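Local coordinates for protein melanophilin (Mus musculus, PDB 2ZET) that acts as a Rab effector in melanosome transport, linking melanosome-bound RAB27A to the motor protein MYO5A, and is present here as its N-terminal Rab-binding part with a FYVE-type zinc finger, at residues L12-L17 against R146-R151; Q51-K56 against C71-Q76; L81-R86 against F94-C99; L89-F94 against W109-C114. All coordinates share one frame; numbering follows the deposited sequence.

Interaction 1 (L12-L17 against R146-R151); sequences LDLSTL and RSLCGR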
# COMPACT_ATOMS: atom_id res chain seq x y z
N LEU B 12 -9.41 -10.92 21.82
CA LEU B 12 -8.18 -10.11 22.01
C LEU B 12 -8.33 -9.45 23.39
O LEU B 12 -9.22 -8.63 23.59
CB LEU B 12 -8.12 -9.00 20.97
CG LEU B 12 -6.91 -8.13 21.31
CD1 LEU B 12 -5.62 -8.97 21.04
CD2 LEU B 12 -6.94 -6.83 20.48
N ASP B 13 -7.45 -9.80 24.33
CA ASP B 13 -7.55 -9.29 25.72
C ASP B 13 -6.55 -8.20 26.10
O ASP B 13 -5.41 -8.52 26.52
CB ASP B 13 -7.42 -10.48 26.73
CG ASP B 13 -6.79 -11.81 26.08
OD1 ASP B 13 -6.84 -12.90 26.78
OD2 ASP B 13 -6.26 -11.74 24.88
N LEU B 14 -6.97 -6.92 26.01
CA LEU B 14 -6.06 -5.79 26.32
C LEU B 14 -5.90 -5.32 27.80
O LEU B 14 -5.25 -4.27 28.06
CB LEU B 14 -6.44 -4.57 25.48
CG LEU B 14 -6.60 -4.81 23.96
CD1 LEU B 14 -6.94 -3.45 23.25
CD2 LEU B 14 -5.30 -5.48 23.37
N SER B 15 -6.44 -6.06 28.78
CA SER B 15 -6.33 -5.56 30.16
C SER B 15 -4.84 -5.31 30.48
O SER B 15 -4.50 -4.25 31.04
CB SER B 15 -6.93 -6.53 31.19
OG SER B 15 -5.96 -7.48 31.62
N THR B 16 -3.97 -6.26 30.10
CA THR B 16 -2.53 -6.09 30.35
C THR B 16 -2.04 -4.65 30.05
O THR B 16 -1.24 -4.10 30.83
CB THR B 16 -1.66 -7.04 29.47
OG1 THR B 16 -2.05 -8.41 29.70
CG2 THR B 16 -0.15 -6.86 29.80
N LEU B 17 -2.51 -4.05 28.95
CA LEU B 17 -2.06 -2.68 28.62
C LEU B 17 -2.18 -1.69 29.80
O LEU B 17 -3.25 -1.54 30.39
CB LEU B 17 -2.84 -2.11 27.43
CG LEU B 17 -2.42 -2.36 25.95
CD1 LEU B 17 -1.03 -3.05 25.86
CD2 LEU B 17 -3.51 -3.23 25.22
N ARG B 146 -13.27 -2.47 19.96
CA ARG B 146 -14.22 -3.05 20.91
C ARG B 146 -13.46 -3.60 22.11
O ARG B 146 -13.93 -3.57 23.26
CB ARG B 146 -15.03 -4.15 20.21
CG ARG B 146 -15.63 -3.69 18.88
CD ARG B 146 -16.42 -4.78 18.18
NE ARG B 146 -17.69 -5.03 18.84
CZ ARG B 146 -18.00 -6.18 19.44
NH1 ARG B 146 -17.13 -7.18 19.47
NH2 ARG B 146 -19.18 -6.31 20.02
N SER B 147 -12.27 -4.11 21.82
CA SER B 147 -11.37 -4.68 22.81
C SER B 147 -10.83 -3.57 23.70
O SER B 147 -10.53 -3.79 24.87
CB SER B 147 -10.20 -5.39 22.11
OG SER B 147 -9.23 -5.87 23.02
N LEU B 148 -10.72 -2.38 23.14
CA LEU B 148 -10.21 -1.25 23.87
C LEU B 148 -11.36 -0.61 24.60
O LEU B 148 -11.20 0.39 25.30
CB LEU B 148 -9.57 -0.25 22.91
CG LEU B 148 -8.41 0.58 23.45
CD1 LEU B 148 -7.42 -0.33 24.15
CD2 LEU B 148 -7.74 1.31 22.29
N CYS B 149 -12.54 -1.18 24.41
CA CYS B 149 -13.73 -0.69 25.08
C CYS B 149 -13.82 -1.32 26.46
O CYS B 149 -14.61 -0.87 27.29
CB CYS B 149 -14.99 -1.02 24.27
SG CYS B 149 -15.46 0.32 23.16
N GLY B 150 -12.99 -2.34 26.70
CA GLY B 150 -12.94 -3.00 28.00
C GLY B 150 -12.29 -2.06 29.02
O GLY B 150 -11.54 -2.49 29.91
N ARG B 151 -12.60 -0.77 28.87
CA ARG B 151 -12.11 0.30 29.73
C ARG B 151 -13.10 1.44 29.52
O ARG B 151 -13.42 1.77 28.38
CB ARG B 151 -10.71 0.77 29.28
CG ARG B 151 -9.68 -0.34 29.06
CD ARG B 151 -8.43 0.21 28.40
NE ARG B 151 -7.35 0.49 29.35
CZ ARG B 151 -6.44 -0.41 29.72
NH1 ARG B 151 -6.47 -1.64 29.23
NH2 ARG B 151 -5.48 -0.06 30.56
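Leu12 and Leu14 close round the hydroxyl of Ser147, and this is the compact half of the contact. Ser147 OG donates a hydrogen bond to Leu12 O at 2.8 Å, arriving above the carbonyl plane, 51° out of it, and not along a lone pair. The hydroxyl can get there because OG stands opposite the backbone N about CA-CB (chi1 175°), which swings it over to the 12-17 loop. Leu12 CD2 lies alongside, 3.6 Å from Ser147 OG, and the buried Leu14 covers the same oxygen with its CG. From that point Leu14 CD1 continues to Leu148 CD1, one methyl against another, the two side chains running at a slant. Segment 146-151 is the end of helix 140-147 followed by a type I turn from Ser147 to Gly150; its Leu148 also packs on Val25 and Trp26 of the long helix 19-60, so the end of the modelled chain is laid against the start of that helix. The outer half is looser and more polar. Arg151, exposed and bent at chi3, donates a hydrogen bond from Arg151 NH2 to Leu17 O (2.7 Å, N-H...O 145°), while its NH1 stands 3.1 Å from Leu14 O. The same NH2 forms a salt bridge with Asp19. Leu17 also packs on an aromatic side chain of another protein's chain.

Interaction 2 (Q51-K56 against C71-Q76); sequences QKESSK and CARCLQ. With ZN (zinc ion), chain H.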
# COMPACT_ATOMS: atom_id res chain seq x y z
N GLN B 51 -20.50 9.00 -12.82
CA GLN B 51 -21.93 9.00 -13.12
C GLN B 51 -22.32 10.30 -13.81
O GLN B 51 -23.04 10.29 -14.80
CB GLN B 51 -22.77 8.80 -11.86
CG GLN B 51 -22.54 7.46 -11.18
CD GLN B 51 -23.22 7.33 -9.82
OE1 GLN B 51 -23.41 8.33 -9.11
NE2 GLN B 51 -23.57 6.10 -9.43
N LYS B 52 -21.84 11.42 -13.29
CA LYS B 52 -22.16 12.69 -13.90
C LYS B 52 -21.73 12.68 -15.35
O LYS B 52 -22.56 12.82 -16.24
CB LYS B 52 -21.47 13.82 -13.15
CG LYS B 52 -21.97 15.21 -13.54
CD LYS B 52 -21.81 16.17 -12.38
CE LYS B 52 -22.33 17.55 -12.70
NZ LYS B 52 -22.19 18.45 -11.53
N GLU B 53 -20.44 12.50 -15.60
CA GLU B 53 -19.95 12.47 -16.97
C GLU B 53 -20.65 11.43 -17.81
O GLU B 53 -20.94 11.67 -18.98
CB GLU B 53 -18.44 12.21 -17.03
CG GLU B 53 -17.55 13.46 -16.99
CD GLU B 53 -17.60 14.30 -18.26
OE1 GLU B 53 -18.49 15.17 -18.41
OE2 GLU B 53 -16.73 14.08 -19.12
N SER B 54 -20.94 10.28 -17.22
CA SER B 54 -21.60 9.22 -17.97
C SER B 54 -23.02 9.59 -18.38
O SER B 54 -23.44 9.25 -19.48
CB SER B 54 -21.64 7.94 -17.16
OG SER B 54 -22.37 8.13 -15.97
N SER B 55 -23.75 10.29 -17.52
CA SER B 55 -25.12 10.66 -17.88
C SER B 55 -25.10 11.78 -18.92
O SER B 55 -25.97 11.84 -19.79
CB SER B 55 -25.94 11.06 -16.64
OG SER B 55 -25.48 12.25 -16.04
N LYS B 56 -24.10 12.66 -18.86
CA LYS B 56 -24.00 13.72 -19.85
C LYS B 56 -23.93 13.05 -21.21
O LYS B 56 -24.56 13.50 -22.15
CB LYS B 56 -22.75 14.56 -19.63
CG LYS B 56 -22.42 15.44 -20.82
CD LYS B 56 -21.12 16.22 -20.64
CE LYS B 56 -21.33 17.47 -19.79
NZ LYS B 56 -20.17 18.41 -19.88
N CYS B 71 -15.01 18.36 -28.14
CA CYS B 71 -14.43 17.40 -27.20
C CYS B 71 -15.56 16.72 -26.42
O CYS B 71 -16.50 17.39 -25.96
CB CYS B 71 -13.50 18.08 -26.19
SG CYS B 71 -12.91 16.97 -24.88
N ALA B 72 -15.47 15.40 -26.28
CA ALA B 72 -16.49 14.62 -25.59
C ALA B 72 -16.61 14.93 -24.10
O ALA B 72 -17.63 14.64 -23.47
CB ALA B 72 -16.21 13.12 -25.79
N ARG B 73 -15.58 15.54 -23.53
CA ARG B 73 -15.56 15.86 -22.12
C ARG B 73 -15.89 17.32 -21.82
O ARG B 73 -16.86 17.59 -21.13
CB ARG B 73 -14.19 15.51 -21.56
CG ARG B 73 -14.16 15.09 -20.10
CD ARG B 73 -14.70 16.16 -19.19
NE ARG B 73 -14.07 16.10 -17.88
CZ ARG B 73 -14.46 16.81 -16.84
NH1 ARG B 73 -15.50 17.65 -16.94
NH2 ARG B 73 -13.80 16.70 -15.69
N CYS B 74 -15.09 18.26 -22.31
CA CYS B 74 -15.33 19.67 -22.05
C CYS B 74 -16.24 20.36 -23.08
O CYS B 74 -16.64 21.50 -22.89
CB CYS B 74 -14.00 20.44 -21.92
SG CYS B 74 -12.98 20.67 -23.41
N LEU B 75 -16.55 19.66 -24.17
CA LEU B 75 -17.42 20.20 -25.20
C LEU B 75 -16.89 21.42 -25.93
O LEU B 75 -17.54 21.94 -26.82
CB LEU B 75 -18.78 20.55 -24.61
CG LEU B 75 -19.50 19.41 -23.89
CD1 LEU B 75 -20.85 19.92 -23.42
CD2 LEU B 75 -19.67 18.21 -24.81
N GLN B 76 -15.71 21.88 -25.57
CA GLN B 76 -15.13 23.02 -26.25
C GLN B 76 -14.89 22.61 -27.70
O GLN B 76 -14.79 21.42 -27.99
CB GLN B 76 -13.81 23.41 -25.58
CG GLN B 76 -13.98 24.30 -24.37
CD GLN B 76 -14.13 25.76 -24.76
OE1 GLN B 76 -13.16 26.51 -24.77
NE2 GLN B 76 -15.35 26.17 -25.09
ZN ZN H . -11.80 18.68 -23.64
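The salt-bridge network of Glu53, Lys56 and Arg73 joins the long helix 19-60 to the first cysteine pair of the FYVE-type zinc finger. Glu53 meets Arg73 at about a right angle, their carboxylate and guanidinium planes 41° apart. Glu53 OE2 lies beside the CG and CD methylenes of Arg73 and 3.6 Å from Arg73 NE, well out of the guanidinium plane. No N-H points at this oxygen, so the attraction is one of charge alone, and Glu53 CG lies over one face of the guanidinium. A bend at chi2 (-59°) carries the Arg73 chain across the end of Glu53. Lys56, bent in turn at chi3, carries its NZ to 3.6 Å from Arg73 O and meets Leu75 tip to tip, with Lys56 NZ 3.9 Å from Leu75 CD1. Its bridge to Glu53 OE1 within the helix is long.

The loop that receives them is a zinc knuckle of the CxxC kind. Cys71 SG and Cys74 SG bind the zinc ion at 2.4 and 2.3 Å, and Cys96 and Cys99 complete the site. Arg73 N donates to Cys71 SG at 3.3 Å with an N-H...S angle of 160°; weaker N-H...S bonds run from Cys74 N to the same sulfur and from Gln76 N to Cys74 SG. Such bonds would probably ease the negative charge of the thiolates. Pro113 of helix 112-124 touches both Glu53 and Arg73.

Interaction 3 (L81-R86 against F94-C99); sequences LLNSRR and FVCKSC. With ZN (zinc ion), chain H.
Arg86 and Val95 form an antiparallel hydrogen-bonded pair, with Arg86 N donating to Val95 O at 3.0 Å and Val95 N to Arg86 O at 2.9 Å. This is one of the two small two-stranded sheets of the FYVE-type zinc finger, and it leads straight into the second cysteine pair of the first zinc site: Cys96 SG and Cys99 SG each bind the zinc ion at 2.5 Å.

Next to the pair, Arg85 lays its guanidinium flat on the ring of Phe94. The planes are 16° apart, and Arg85 CZ stands 3.5 Å from the Phe94 ring centroid, 20° off the ring normal, a cation-pi stack over the face. An Arg85 chain turned at chi3 (115°) brings the group round onto that face, and Tyr78 touches both partners. From the strand pair, the Arg86 side chain runs extended from CG to NE beside Lys97, the two pointing the same way, so that Lys97 CG covers one face of the Arg86 guanidinium. Trp109 makes a cation-pi contact with the same arginine, placing its charge between aliphatic and aromatic surfaces. Arg86 NH2 and Lys97 NZ, like charges, lie only 5.0 Å apart, not in contact.

Asn83 packs its CB on the methylenes of Lys97, 3.3 Å from Lys97 CB. Leu81 approaches the cysteine itself, its CD1 resting 3.4 Å from Cys96 CB, the carbon that carries the zinc-binding sulfur.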
# COMPACT_ATOMS: atom_id res chain seq x y z
N LEU B 81 -8.56 25.07 -29.69
CA LEU B 81 -7.51 24.61 -28.77
C LEU B 81 -6.08 24.73 -29.28
O LEU B 81 -5.86 24.96 -30.47
CB LEU B 81 -7.79 23.16 -28.41
CG LEU B 81 -9.21 22.95 -27.91
CD1 LEU B 81 -9.52 21.50 -27.79
CD2 LEU B 81 -9.36 23.65 -26.57
N LEU B 82 -5.12 24.56 -28.37
CA LEU B 82 -3.70 24.63 -28.70
C LEU B 82 -3.03 23.25 -28.70
O LEU B 82 -1.84 23.13 -28.96
CB LEU B 82 -2.95 25.54 -27.73
CG LEU B 82 -2.89 27.02 -28.07
CD1 LEU B 82 -1.85 27.68 -27.18
CD2 LEU B 82 -2.50 27.21 -29.52
N ASN B 83 -3.80 22.22 -28.39
CA ASN B 83 -3.27 20.87 -28.39
C ASN B 83 -3.95 20.15 -29.55
O ASN B 83 -4.53 20.79 -30.42
CB ASN B 83 -3.59 20.18 -27.07
CG ASN B 83 -5.02 20.45 -26.58
OD1 ASN B 83 -5.29 21.48 -25.94
ND2 ASN B 83 -5.94 19.53 -26.90
N SER B 84 -3.92 18.82 -29.56
CA SER B 84 -4.53 18.11 -30.67
C SER B 84 -5.37 16.88 -30.34
O SER B 84 -4.91 15.95 -29.68
CB SER B 84 -3.46 17.72 -31.68
OG SER B 84 -4.04 17.18 -32.84
N ARG B 85 -6.60 16.90 -30.84
CA ARG B 85 -7.60 15.84 -30.68
C ARG B 85 -7.00 14.44 -30.47
O ARG B 85 -5.96 14.13 -31.03
CB ARG B 85 -8.48 15.88 -31.93
CG ARG B 85 -9.70 15.01 -31.94
CD ARG B 85 -10.59 15.42 -33.09
NE ARG B 85 -10.73 14.38 -34.09
CZ ARG B 85 -11.90 13.89 -34.50
NH1 ARG B 85 -13.03 14.36 -33.99
NH2 ARG B 85 -11.94 12.93 -35.41
N ARG B 86 -7.66 13.61 -29.65
CA ARG B 86 -7.21 12.24 -29.35
C ARG B 86 -8.37 11.28 -29.17
O ARG B 86 -9.43 11.68 -28.73
CB ARG B 86 -6.39 12.20 -28.07
CG ARG B 86 -5.18 13.06 -28.14
CD ARG B 86 -4.70 13.44 -26.79
NE ARG B 86 -3.49 14.23 -26.89
CZ ARG B 86 -2.66 14.43 -25.88
NH1 ARG B 86 -2.92 13.89 -24.69
NH2 ARG B 86 -1.55 15.16 -26.05
N PHE B 94 -13.54 11.06 -29.07
CA PHE B 94 -12.41 11.98 -29.08
C PHE B 94 -12.53 13.01 -27.99
O PHE B 94 -13.62 13.40 -27.61
CB PHE B 94 -12.28 12.68 -30.43
CG PHE B 94 -12.12 11.75 -31.58
CD1 PHE B 94 -13.18 10.95 -32.00
CD2 PHE B 94 -10.91 11.66 -32.25
CE1 PHE B 94 -13.05 10.09 -33.09
CE2 PHE B 94 -10.76 10.80 -33.34
CZ PHE B 94 -11.83 10.01 -33.76
N VAL B 95 -11.38 13.46 -27.51
CA VAL B 95 -11.31 14.46 -26.47
C VAL B 95 -10.02 15.25 -26.64
O VAL B 95 -9.08 14.79 -27.29
CB VAL B 95 -11.31 13.81 -25.08
CG1 VAL B 95 -12.52 12.93 -24.93
CG2 VAL B 95 -10.07 12.99 -24.91
N CYS B 96 -9.97 16.44 -26.04
CA CYS B 96 -8.78 17.27 -26.15
C CYS B 96 -7.68 16.74 -25.25
O CYS B 96 -7.91 15.87 -24.42
CB CYS B 96 -9.09 18.74 -25.80
SG CYS B 96 -9.34 19.19 -24.05
N LYS B 97 -6.47 17.26 -25.44
CA LYS B 97 -5.33 16.86 -24.64
C LYS B 97 -5.63 17.01 -23.15
O LYS B 97 -5.38 16.11 -22.35
CB LYS B 97 -4.10 17.71 -25.00
CG LYS B 97 -2.83 17.40 -24.20
CD LYS B 97 -1.67 18.36 -24.53
CE LYS B 97 -0.51 18.18 -23.56
NZ LYS B 97 0.62 19.12 -23.84
N SER B 98 -6.18 18.16 -22.79
CA SER B 98 -6.50 18.45 -21.39
C SER B 98 -7.45 17.46 -20.74
O SER B 98 -7.41 17.28 -19.53
CB SER B 98 -7.08 19.86 -21.30
OG SER B 98 -6.43 20.74 -22.20
N CYS B 99 -8.30 16.82 -21.53
CA CYS B 99 -9.27 15.88 -21.00
C CYS B 99 -8.87 14.43 -21.24
O CYS B 99 -9.63 13.50 -20.99
CB CYS B 99 -10.64 16.14 -21.62
SG CYS B 99 -11.26 17.82 -21.40
ZN ZN H . -11.80 18.68 -23.64

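Interaction 4 (L89-F94 against W109-C114); sequences LECSLF and WLCDPC. With ZN (zinc ion), chain G.
Cys91 reaches from the 89-94 loop into the second zinc site, facing Cys111 and Cys114. Its CB packs 4.0 Å from Cys114 SG. With chi1 at 78°, the Cys91 sulfur sits between the backbone N and the carbonyl carbon and turns inward, where Cys91 SG binds the zinc ion at 2.3 Å and lies 3.9 Å from Cys111 SG. Cys111 SG and Cys114 SG each hold the metal at 2.4 Å, and Cys88 is the fourth ligand. Glu90 CB adds packing on the flank, between Cys114 SG and Leu110 CD2. Further out, Leu89 N donates to Trp109 O at 2.9 Å in a nearly straight bond (168° at the hydrogen), tying the loop to the chain just before strand 110-111. Cys111 is also the N-cap of helix 112-124, its sulfur accepting from Cys114 N at 3.5 Å. Arg57 of helix 19-60 touches both Cys91 and Cys111. Four thiolates on one divalent ion would carry net negative charge, which the N-H of Cys114 that points at Cys111 SG probably tempers, and Arg57 may also temper.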
# COMPACT_ATOMS: atom_id res chain seq x y z
N LEU B 89 -8.66 4.99 -26.11
CA LEU B 89 -8.46 3.61 -26.52
C LEU B 89 -9.56 2.72 -26.00
O LEU B 89 -9.70 1.58 -26.44
CB LEU B 89 -7.10 3.09 -26.04
CG LEU B 89 -5.88 3.67 -26.77
CD1 LEU B 89 -4.64 2.86 -26.41
CD2 LEU B 89 -6.13 3.64 -28.29
N GLU B 90 -10.35 3.25 -25.06
CA GLU B 90 -11.43 2.50 -24.43
C GLU B 90 -12.80 2.67 -25.06
O GLU B 90 -13.35 1.72 -25.62
CB GLU B 90 -11.52 2.88 -22.95
CG GLU B 90 -12.51 2.05 -22.14
CD GLU B 90 -12.17 0.56 -22.16
OE1 GLU B 90 -10.98 0.20 -22.07
OE2 GLU B 90 -13.11 -0.26 -22.25
N CYS B 91 -13.37 3.87 -24.94
CA CYS B 91 -14.69 4.13 -25.50
C CYS B 91 -14.62 4.77 -26.89
O CYS B 91 -15.64 5.18 -27.45
CB CYS B 91 -15.49 5.02 -24.56
SG CYS B 91 -15.05 6.75 -24.64
N SER B 92 -13.41 4.82 -27.43
CA SER B 92 -13.13 5.38 -28.75
C SER B 92 -13.81 6.69 -29.18
O SER B 92 -14.14 6.85 -30.35
CB SER B 92 -13.36 4.31 -29.83
OG SER B 92 -14.65 3.74 -29.74
N LEU B 93 -14.01 7.61 -28.24
CA LEU B 93 -14.58 8.92 -28.56
C LEU B 93 -13.39 9.86 -28.55
O LEU B 93 -12.32 9.49 -28.06
CB LEU B 93 -15.60 9.38 -27.52
CG LEU B 93 -16.94 8.64 -27.46
CD1 LEU B 93 -17.93 9.45 -26.60
CD2 LEU B 93 -17.50 8.47 -28.86
N PHE B 94 -13.54 11.06 -29.07
CA PHE B 94 -12.41 11.98 -29.08
C PHE B 94 -12.53 13.01 -27.99
O PHE B 94 -13.62 13.40 -27.61
CB PHE B 94 -12.28 12.68 -30.43
CG PHE B 94 -12.12 11.75 -31.58
CD1 PHE B 94 -13.18 10.95 -32.00
CD2 PHE B 94 -10.91 11.66 -32.25
CE1 PHE B 94 -13.05 10.09 -33.09
CE2 PHE B 94 -10.76 10.80 -33.34
CZ PHE B 94 -11.83 10.01 -33.76
N TRP B 109 -4.03 6.69 -25.53
CA TRP B 109 -4.58 7.53 -24.46
C TRP B 109 -5.94 7.04 -23.94
O TRP B 109 -6.51 6.07 -24.45
CB TRP B 109 -4.74 8.97 -24.94
CG TRP B 109 -3.59 9.50 -25.72
CD1 TRP B 109 -3.31 9.26 -27.04
CD2 TRP B 109 -2.57 10.39 -25.25
NE1 TRP B 109 -2.17 9.94 -27.42
CE2 TRP B 109 -1.70 10.64 -26.34
CE3 TRP B 109 -2.31 10.99 -24.02
CZ2 TRP B 109 -0.59 11.48 -26.23
CZ3 TRP B 109 -1.20 11.83 -23.90
CH2 TRP B 109 -0.35 12.06 -25.00
N LEU B 110 -6.44 7.74 -22.92
CA LEU B 110 -7.74 7.47 -22.28
C LEU B 110 -8.43 8.79 -21.97
O LEU B 110 -7.77 9.77 -21.65
CB LEU B 110 -7.56 6.70 -20.97
CG LEU B 110 -7.15 5.23 -21.00
CD1 LEU B 110 -7.11 4.72 -19.57
CD2 LEU B 110 -8.13 4.43 -21.83
N CYS B 111 -9.76 8.82 -22.07
CA CYS B 111 -10.50 10.04 -21.78
C CYS B 111 -10.64 10.21 -20.27
O CYS B 111 -10.80 9.22 -19.55
CB CYS B 111 -11.88 10.01 -22.44
SG CYS B 111 -12.97 8.67 -21.96
N ASP B 112 -10.57 11.45 -19.78
CA ASP B 112 -10.66 11.70 -18.33
C ASP B 112 -11.69 10.86 -17.58
O ASP B 112 -11.51 10.56 -16.41
CB ASP B 112 -10.86 13.19 -18.04
CG ASP B 112 -9.56 13.87 -17.60
OD1 ASP B 112 -8.94 13.35 -16.65
OD2 ASP B 112 -9.15 14.90 -18.19
N PRO B 113 -12.79 10.50 -18.24
CA PRO B 113 -13.76 9.67 -17.52
C PRO B 113 -13.23 8.24 -17.44
O PRO B 113 -13.09 7.69 -16.36
CB PRO B 113 -15.01 9.78 -18.37
CG PRO B 113 -14.91 11.16 -18.88
CD PRO B 113 -13.47 11.24 -19.31
N CYS B 114 -12.92 7.66 -18.60
CA CYS B 114 -12.40 6.29 -18.65
C CYS B 114 -11.20 6.09 -17.73
O CYS B 114 -10.99 4.99 -17.22
CB CYS B 114 -12.02 5.92 -20.09
SG CYS B 114 -13.42 5.52 -21.21
ZN ZN G . -13.24 6.69 -23.29

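Overall arrangement
Interactions 2, 3 and 4 gather within 11 to 14 Å of one another, centre to centre, in the zinc finger; interaction 1 lies across the chain's centre, over 50 Å from each, at the far end of helix 19-60. Interactions 2 and 3 share one zinc ion, whereas interaction 4 holds the other, and the cysteine pairs of the two sites alternate along the chain, the cross-brace of FYVE and RING fingers. Interaction 2 is a surface contact ruled by charge; the others are partly buried. Metal bonds dominate 4, strand pairing and cation-pi stacking 3, and leucine packing with carbonyl-bound donors 1, which brings the two ends of the modelled chain together.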